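PDB 7JQE: ESAT-6/WXG100 secretion system protein, which forms the EsaA subunit of the bacterial type VIIb secretion system and probably takes part in exporting toxins across the membrane. Local coordinates for residues A[182-194]-A[447-459]. Residues are numbered along the deposited sequence; the frame is centred on the assembly and turned at random.
Sequences ESLGGTLPSEYET and SVANMYGNLTFDN. With EDO (1,2-ethanediol), chain D; EDO (1,2-ethanediol), chain J; EDO (1,2-ethanediol), chain R.
Pro189 lies on one face of the Tyr452 ring, a CH-pi contact in which CD stands 3.5 Å from the ring centroid and 16° off its normal. CB of Tyr452 points toward 182-194, and chi1 of -169° sets CG anti to the backbone N, extending the ring to residues 187-189, where Leu188 meets it at roughly a right angle, CD1 lying 3.9 Å from Tyr452 CD2. The other branch of Leu188, CD2, rests on Ala449. Farther along, backbone replaces side chain: Gly186 CA approaches Tyr452 O at 3.2 Å in a nearly straight CA-H...O contact and also lies 3.1 Å from Gly453 O. One weak hydrogen bond follows, Gly185 N to Leu455 O (3.4 Å); Leu184 CD2 lies 3.2 Å from the same Leu455 O and packs against Leu455 CG.

In the second shell, a type II turn from Met451 to Asn454 shapes the chain, and Asn454 ND2 ties it to Asn450 O (2.7 Å), in the carbonyl plane. Tyr452 OH is hydrogen-bonded to Asn446 O of the second subunit, bridging the dimer. The non-helical chain before helix 191-200 and helix 448-451 with its following loop are thus held mainly by apolar contact and close glycine backbone, with little direct hydrogen bonding.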
ATOM      1  N   GLU A 182     -20.171  18.312 -16.220  1.00 60.74           N
ATOM      2  CA  GLU A 182     -19.089  18.699 -15.322  1.00 58.55           C
ATOM      3  C   GLU A 182     -18.902  17.710 -14.179  1.00 69.73           C
ATOM      4  O   GLU A 182     -17.788  17.580 -13.656  1.00 73.97           O
ATOM      5  CB  GLU A 182     -19.350  20.094 -14.752  1.00 58.90           C
ATOM      6  CG  GLU A 182     -19.673  21.155 -15.795  1.00 66.01           C
ATOM      7  CD  GLU A 182     -18.460  21.567 -16.604  1.00 78.99           C
ATOM      8  OE1 GLU A 182     -17.340  21.144 -16.253  1.00 81.56           O
ATOM      9  OE2 GLU A 182     -18.625  22.318 -17.589  1.00 87.38           O
ATOM     10  N   SER A 183     -19.968  17.015 -13.776  1.00 68.02           N
ATOM     11  CA  SER A 183     -19.872  16.127 -12.624  1.00 62.25           C
ATOM     12  C   SER A 183     -19.047  14.880 -12.928  1.00 62.53           C
ATOM     13  O   SER A 183     -18.380  14.353 -12.032  1.00 62.61           O
ATOM     14  CB  SER A 183     -21.271  15.744 -12.141  1.00 55.12           C
ATOM     15  OG  SER A 183     -21.901  16.851 -11.519  1.00 57.90           O
ATOM     16  N   LEU A 184     -19.072  14.404 -14.171  1.00 62.06           N
ATOM     17  CA  LEU A 184     -18.259  13.255 -14.545  1.00 62.55           C
ATOM     18  C   LEU A 184     -16.788  13.517 -14.239  1.00 64.39           C
ATOM     19  O   LEU A 184     -16.293  14.640 -14.369  1.00 61.31           O
ATOM     20  CB  LEU A 184     -18.437  12.935 -16.031  1.00 57.59           C
ATOM     21  CG  LEU A 184     -19.848  12.541 -16.473  1.00 61.98           C
ATOM     22  CD1 LEU A 184     -19.864  12.116 -17.934  1.00 61.53           C
ATOM     23  CD2 LEU A 184     -20.397  11.439 -15.587  1.00 62.07           C
ATOM     24  N   GLY A 185     -16.088  12.466 -13.821  1.00 62.62           N
ATOM     25  CA  GLY A 185     -14.675  12.585 -13.518  1.00 58.24           C
ATOM     26  C   GLY A 185     -14.391  12.932 -12.070  1.00 69.19           C
ATOM     27  O   GLY A 185     -15.102  13.741 -11.468  1.00 71.00           O
ATOM     28  N   GLY A 186     -13.350  12.323 -11.500  1.00 74.75           N
ATOM     29  CA  GLY A 186     -12.976  12.538 -10.123  1.00 62.77           C
ATOM     30  C   GLY A 186     -11.635  13.241  -9.988  1.00 61.87           C
ATOM     31  O   GLY A 186     -10.934  13.524 -10.957  1.00 54.95           O
ATOM     32  N   THR A 187     -11.289  13.525  -8.734  1.00 64.36           N
ATOM     33  CA  THR A 187     -10.012  14.139  -8.387  1.00 68.57           C
ATOM     34  C   THR A 187      -9.397  13.373  -7.225  1.00 59.85           C
ATOM     35  O   THR A 187      -9.962  13.350  -6.127  1.00 53.83           O
ATOM     36  CB  THR A 187     -10.187  15.614  -8.020  1.00 75.82           C
ATOM     37  OG1 THR A 187     -10.551  16.359  -9.188  1.00 87.37           O
ATOM     38  CG2 THR A 187      -8.896  16.179  -7.446  1.00 72.88           C
ATOM     39  N   LEU A 188      -8.250  12.750  -7.464  1.00 57.73           N
ATOM     40  CA  LEU A 188      -7.548  12.041  -6.394  1.00 52.85           C
ATOM     41  C   LEU A 188      -7.048  13.046  -5.365  1.00 48.40           C
ATOM     42  O   LEU A 188      -6.295  13.960  -5.724  1.00 53.29           O
ATOM     43  CB  LEU A 188      -6.379  11.235  -6.960  1.00 51.71           C
ATOM     44  CG  LEU A 188      -5.649  10.278  -6.010  1.00 57.61           C
ATOM     45  CD1 LEU A 188      -6.562   9.137  -5.556  1.00 47.77           C
ATOM     46  CD2 LEU A 188      -4.390   9.727  -6.663  1.00 55.60           C
ATOM     47  N   PRO A 189      -7.434  12.932  -4.096  1.00 46.85           N
ATOM     48  CA  PRO A 189      -6.914  13.868  -3.091  1.00 50.98           C
ATOM     49  C   PRO A 189      -5.392  13.851  -3.073  1.00 60.39           C
ATOM     50  O   PRO A 189      -4.759  12.801  -3.211  1.00 61.29           O
ATOM     51  CB  PRO A 189      -7.499  13.341  -1.774  1.00 50.94           C
ATOM     52  CG  PRO A 189      -8.655  12.490  -2.174  1.00 50.84           C
ATOM     53  CD  PRO A 189      -8.279  11.890  -3.495  1.00 49.60           C
ATOM     54  N   SER A 190      -4.806  15.035  -2.898  1.00 58.68           N
ATOM     55  CA  SER A 190      -3.357  15.176  -2.933  1.00 62.19           C
ATOM     56  C   SER A 190      -2.667  14.599  -1.701  1.00 65.25           C
ATOM     57  O   SER A 190      -1.436  14.498  -1.695  1.00 54.40           O
ATOM     58  CB  SER A 190      -2.990  16.650  -3.078  1.00 52.83           C
ATOM     59  OG  SER A 190      -3.310  17.350  -1.890  1.00 57.05           O
ATOM     60  N   GLU A 191      -3.423  14.225  -0.664  1.00 63.21           N
ATOM     61  CA  GLU A 191      -2.806  13.715   0.554  1.00 57.13           C
ATOM     62  C   GLU A 191      -2.095  12.389   0.322  1.00 62.67           C
ATOM     63  O   GLU A 191      -1.135  12.071   1.033  1.00 61.21           O
ATOM     64  CB  GLU A 191      -3.852  13.561   1.659  1.00 50.51           C
ATOM     65  CG  GLU A 191      -4.174  14.845   2.394  1.00 48.51           C
ATOM     66  CD  GLU A 191      -5.283  15.639   1.726  1.00 67.62           C
ATOM     67  OE1 GLU A 191      -5.747  15.229   0.637  1.00 69.06           O
ATOM     68  OE2 GLU A 191      -5.699  16.669   2.300  1.00 69.74           O
ATOM     69  N   TYR A 192      -2.550  11.595  -0.648  1.00 58.15           N
ATOM     70  CA  TYR A 192      -1.853  10.346  -0.941  1.00 56.61           C
ATOM     71  C   TYR A 192      -0.426  10.617  -1.399  1.00 58.58           C
ATOM     72  O   TYR A 192       0.531  10.053  -0.857  1.00 54.51           O
ATOM     73  CB  TYR A 192      -2.619   9.542  -1.991  1.00 51.16           C
ATOM     74  CG  TYR A 192      -3.951   9.027  -1.497  1.00 55.29           C
ATOM     75  CD1 TYR A 192      -4.027   7.888  -0.710  1.00 61.24           C
ATOM     76  CD2 TYR A 192      -5.131   9.686  -1.811  1.00 46.17           C
ATOM     77  CE1 TYR A 192      -5.242   7.417  -0.253  1.00 63.59           C
ATOM     78  CE2 TYR A 192      -6.348   9.224  -1.356  1.00 43.78           C
ATOM     79  CZ  TYR A 192      -6.400   8.090  -0.580  1.00 59.26           C
ATOM     80  OH  TYR A 192      -7.613   7.623  -0.128  1.00 60.15           O
ATOM     81  N   GLU A 193      -0.258  11.494  -2.392  1.00 59.29           N
ATOM     82  CA  GLU A 193       1.086  11.828  -2.848  1.00 57.75           C
ATOM     83  C   GLU A 193       1.905  12.470  -1.734  1.00 62.00           C
ATOM     84  O   GLU A 193       3.119  12.259  -1.645  1.00 69.18           O
ATOM     85  CB  GLU A 193       1.021  12.756  -4.057  1.00 50.08           C
ATOM     86  CG  GLU A 193       2.311  13.525  -4.279  1.00 63.02           C
ATOM     87  CD  GLU A 193       2.219  14.514  -5.420  1.00 81.09           C
ATOM     88  OE1 GLU A 193       1.178  14.535  -6.113  1.00 91.31           O
ATOM     89  OE2 GLU A 193       3.192  15.271  -5.623  1.00 84.34           O
ATOM     90  N   THR A 194       1.260  13.262  -0.876  1.00 62.13           N
ATOM     91  CA  THR A 194       1.988  13.921   0.205  1.00 54.79           C
ATOM     92  C   THR A 194       2.577  12.900   1.174  1.00 61.27           C
ATOM     93  O   THR A 194       3.723  13.042   1.619  1.00 54.91           O
ATOM     94  CB  THR A 194       1.068  14.897   0.938  1.00 51.93           C
ATOM     95  OG1 THR A 194       0.756  15.996   0.073  1.00 62.59           O
ATOM     96  CG2 THR A 194       1.735  15.426   2.193  1.00 51.32           C
ATOM     97  N   SER A 447      -7.332   2.097 -12.603  1.00 45.05           N
ATOM     98  CA  SER A 447      -6.517   2.419 -11.444  1.00 49.17           C
ATOM     99  C   SER A 447      -7.304   3.275 -10.462  1.00 50.94           C
ATOM    100  O   SER A 447      -8.208   4.021 -10.839  1.00 62.33           O
ATOM    101  CB  SER A 447      -5.257   3.162 -11.877  1.00 55.32           C
ATOM    102  OG  SER A 447      -5.560   4.506 -12.204  1.00 54.35           O
ATOM    103  N   VAL A 448      -6.940   3.173  -9.184  1.00 54.28           N
ATOM    104  CA  VAL A 448      -7.553   4.042  -8.185  1.00 51.20           C
ATOM    105  C   VAL A 448      -7.300   5.505  -8.522  1.00 54.10           C
ATOM    106  O   VAL A 448      -8.168   6.359  -8.308  1.00 58.09           O
ATOM    107  CB  VAL A 448      -7.042   3.687  -6.777  1.00 47.36           C
ATOM    108  CG1 VAL A 448      -7.504   4.729  -5.765  1.00 50.88           C
ATOM    109  CG2 VAL A 448      -7.524   2.286  -6.381  1.00 41.66           C
ATOM    110  N   ALA A 449      -6.122   5.819  -9.069  1.00 45.74           N
ATOM    111  CA  ALA A 449      -5.819   7.207  -9.394  1.00 46.42           C
ATOM    112  C   ALA A 449      -6.811   7.770 -10.395  1.00 60.59           C
ATOM    113  O   ALA A 449      -7.073   8.978 -10.402  1.00 66.05           O
ATOM    114  CB  ALA A 449      -4.400   7.331  -9.943  1.00 41.43           C
ATOM    115  N   ASN A 450      -7.371   6.917 -11.248  1.00 59.33           N
ATOM    116  CA  ASN A 450      -8.265   7.370 -12.299  1.00 54.56           C
ATOM    117  C   ASN A 450      -9.738   7.205 -11.958  1.00 48.43           C
ATOM    118  O   ASN A 450     -10.566   7.874 -12.578  1.00 52.41           O
ATOM    119  CB  ASN A 450      -7.965   6.623 -13.603  1.00 55.59           C
ATOM    120  CG  ASN A 450      -8.905   7.019 -14.725  1.00 55.36           C
ATOM    121  OD1 ASN A 450      -8.860   8.145 -15.214  1.00 49.10           O
ATOM    122  ND2 ASN A 450      -9.758   6.089 -15.143  1.00 56.41           N
HETATM  123  N   MSE A 451     -10.072   6.358 -10.984  0.81 47.92           N
HETATM  124  CA  MSE A 451     -11.454   6.013 -10.661  0.81 40.34           C
HETATM  125  C   MSE A 451     -11.973   6.617  -9.353  0.81 45.56           C
HETATM  126  O   MSE A 451     -13.150   6.466  -9.022  0.81 46.46           O
HETATM  127  CB  MSE A 451     -11.605   4.491 -10.603  0.81 40.50           C
HETATM  128  CG  MSE A 451     -11.519   3.815 -11.962  0.81 63.48           C
HETATM  129 SE   MSE A 451     -13.028   4.371 -13.077  0.81 74.12          SE
HETATM  130  CE  MSE A 451     -12.655   3.374 -14.714  0.81 59.50           C
ATOM    131  N   TYR A 452     -11.112   7.304  -8.610  1.00 43.98           N
ATOM    132  CA  TYR A 452     -11.540   7.943  -7.369  1.00 49.55           C
ATOM    133  C   TYR A 452     -12.595   9.010  -7.653  1.00 50.50           C
ATOM    134  O   TYR A 452     -12.334   9.979  -8.368  1.00 50.99           O
ATOM    135  CB  TYR A 452     -10.336   8.558  -6.664  1.00 43.79           C
ATOM    136  CG  TYR A 452     -10.592   9.032  -5.247  1.00 51.18           C
ATOM    137  CD1 TYR A 452     -11.275  10.219  -5.003  1.00 50.72           C
ATOM    138  CD2 TYR A 452     -10.124   8.303  -4.153  1.00 39.34           C
ATOM    139  CE1 TYR A 452     -11.502  10.661  -3.709  1.00 54.42           C
ATOM    140  CE2 TYR A 452     -10.345   8.737  -2.857  1.00 39.35           C
ATOM    141  CZ  TYR A 452     -11.030   9.917  -2.640  1.00 55.28           C
ATOM    142  OH  TYR A 452     -11.248  10.346  -1.349  1.00 52.56           O
ATOM    143  N   GLY A 453     -13.784   8.832  -7.085  1.00 52.71           N
ATOM    144  CA  GLY A 453     -14.873   9.788  -7.268  1.00 53.93           C
ATOM    145  C   GLY A 453     -15.194  10.061  -8.718  1.00 55.67           C
ATOM    146  O   GLY A 453     -15.549  11.193  -9.070  1.00 55.96           O
ATOM    147  N   ASN A 454     -15.084   9.045  -9.572  1.00 55.86           N
ATOM    148  CA  ASN A 454     -15.188   9.202 -11.020  1.00 52.72           C
ATOM    149  C   ASN A 454     -16.340   8.354 -11.544  1.00 58.08           C
ATOM    150  O   ASN A 454     -16.241   7.122 -11.591  1.00 63.89           O
ATOM    151  CB  ASN A 454     -13.874   8.811 -11.700  1.00 53.76           C
ATOM    152  CG  ASN A 454     -13.950   8.902 -13.215  1.00 63.41           C
ATOM    153  OD1 ASN A 454     -14.926   9.405 -13.775  1.00 74.78           O
ATOM    154  ND2 ASN A 454     -12.909   8.421 -13.886  1.00 47.13           N
ATOM    155  N   LEU A 455     -17.433   9.006 -11.933  1.00 53.19           N
ATOM    156  CA  LEU A 455     -18.457   8.363 -12.744  1.00 49.86           C
ATOM    157  C   LEU A 455     -18.069   8.540 -14.205  1.00 49.02           C
ATOM    158  O   LEU A 455     -17.901   9.672 -14.672  1.00 50.46           O
ATOM    159  CB  LEU A 455     -19.841   8.952 -12.475  1.00 47.33           C
ATOM    160  CG  LEU A 455     -20.944   8.382 -13.379  1.00 61.94           C
ATOM    161  CD1 LEU A 455     -21.107   6.888 -13.134  1.00 59.54           C
ATOM    162  CD2 LEU A 455     -22.273   9.120 -13.201  1.00 46.14           C
ATOM    163  N   THR A 456     -17.896   7.432 -14.913  1.00 44.75           N
ATOM    164  CA  THR A 456     -17.517   7.474 -16.315  1.00 45.41           C
ATOM    165  C   THR A 456     -18.763   7.452 -17.196  1.00 62.07           C
ATOM    166  O   THR A 456     -19.840   7.017 -16.782  1.00 58.15           O
ATOM    167  CB  THR A 456     -16.617   6.295 -16.673  1.00 49.85           C
ATOM    168  OG1 THR A 456     -17.320   5.074 -16.412  1.00 57.77           O
ATOM    169  CG2 THR A 456     -15.315   6.322 -15.844  1.00 54.10           C
ATOM    170  N   PHE A 457     -18.603   7.934 -18.429  1.00 54.58           N
ATOM    171  CA  PHE A 457     -19.696   7.876 -19.389  1.00 61.41           C
ATOM    172  C   PHE A 457     -20.285   6.474 -19.473  1.00 70.23           C
ATOM    173  O   PHE A 457     -21.509   6.311 -19.543  1.00 78.32           O
ATOM    174  CB  PHE A 457     -19.210   8.329 -20.764  1.00 54.51           C
ATOM    175  CG  PHE A 457     -20.288   8.344 -21.806  1.00 59.12           C
ATOM    176  CD1 PHE A 457     -21.127   9.437 -21.933  1.00 60.35           C
ATOM    177  CD2 PHE A 457     -20.466   7.264 -22.656  1.00 63.37           C
ATOM    178  CE1 PHE A 457     -22.126   9.454 -22.889  1.00 63.90           C
ATOM    179  CE2 PHE A 457     -21.463   7.274 -23.619  1.00 67.16           C
ATOM    180  CZ  PHE A 457     -22.296   8.370 -23.734  1.00 63.79           C
ATOM    181  N   ASP A 458     -19.431   5.450 -19.458  1.00 62.74           N
ATOM    182  CA  ASP A 458     -19.911   4.089 -19.680  1.00 67.92           C
ATOM    183  C   ASP A 458     -20.658   3.554 -18.468  1.00 67.28           C
ATOM    184  O   ASP A 458     -21.676   2.868 -18.614  1.00 68.60           O
ATOM    185  CB  ASP A 458     -18.744   3.168 -20.029  1.00 78.80           C
ATOM    186  CG  ASP A 458     -18.073   3.548 -21.328  1.00 91.07           C
ATOM    187  OD1 ASP A 458     -18.787   3.956 -22.270  1.00 87.79           O
ATOM    188  OD2 ASP A 458     -16.830   3.444 -21.404  1.00 99.53           O
ATOM    189  N   ASN A 459     -20.165   3.844 -17.266  1.00 66.15           N
ATOM    190  CA  ASN A 459     -20.789   3.312 -16.063  1.00 64.78           C
ATOM    191  C   ASN A 459     -22.127   3.964 -15.744  1.00 64.39           C
ATOM    192  O   ASN A 459     -22.758   3.578 -14.754  1.00 71.10           O
ATOM    193  CB  ASN A 459     -19.842   3.457 -14.874  1.00 66.37           C
ATOM    194  CG  ASN A 459     -18.581   2.637 -15.040  1.00 68.60           C
ATOM    195  OD1 ASN A 459     -17.516   3.008 -14.549  1.00 62.72           O
ATOM    196  ND2 ASN A 459     -18.692   1.517 -15.748  1.00 64.12           N
TER
HETATM  197  C1  EDO D 703     -16.047  16.735 -10.747  1.00 92.58           C
HETATM  198  O1  EDO D 703     -16.696  17.518  -9.737  1.00 94.35           O
HETATM  199  C2  EDO D 703     -14.782  17.447 -11.213  1.00 88.90           C
HETATM  200  O2  EDO D 703     -14.205  16.741 -12.317  1.00 86.05           O
HETATM  201  C1  EDO J 709     -14.737  18.382 -16.726  1.00 93.71           C
HETATM  202  O1  EDO J 709     -15.121  17.979 -15.405  1.00 90.50           O
HETATM  203  C2  EDO J 709     -14.211  17.178 -17.499  1.00 95.38           C
HETATM  204  O2  EDO J 709     -15.184  16.127 -17.468  1.00 96.46           O
HETATM  205  C1  EDO R 717       3.093  16.876  -9.240  1.00102.91           C
HETATM  206  O1  EDO R 717       3.364  17.232  -7.879  1.00104.18           O
HETATM  207  C2  EDO R 717       4.025  17.649 -10.168  1.00 99.64           C
HETATM  208  O2  EDO R 717       3.874  17.162 -11.506  1.00 98.36           O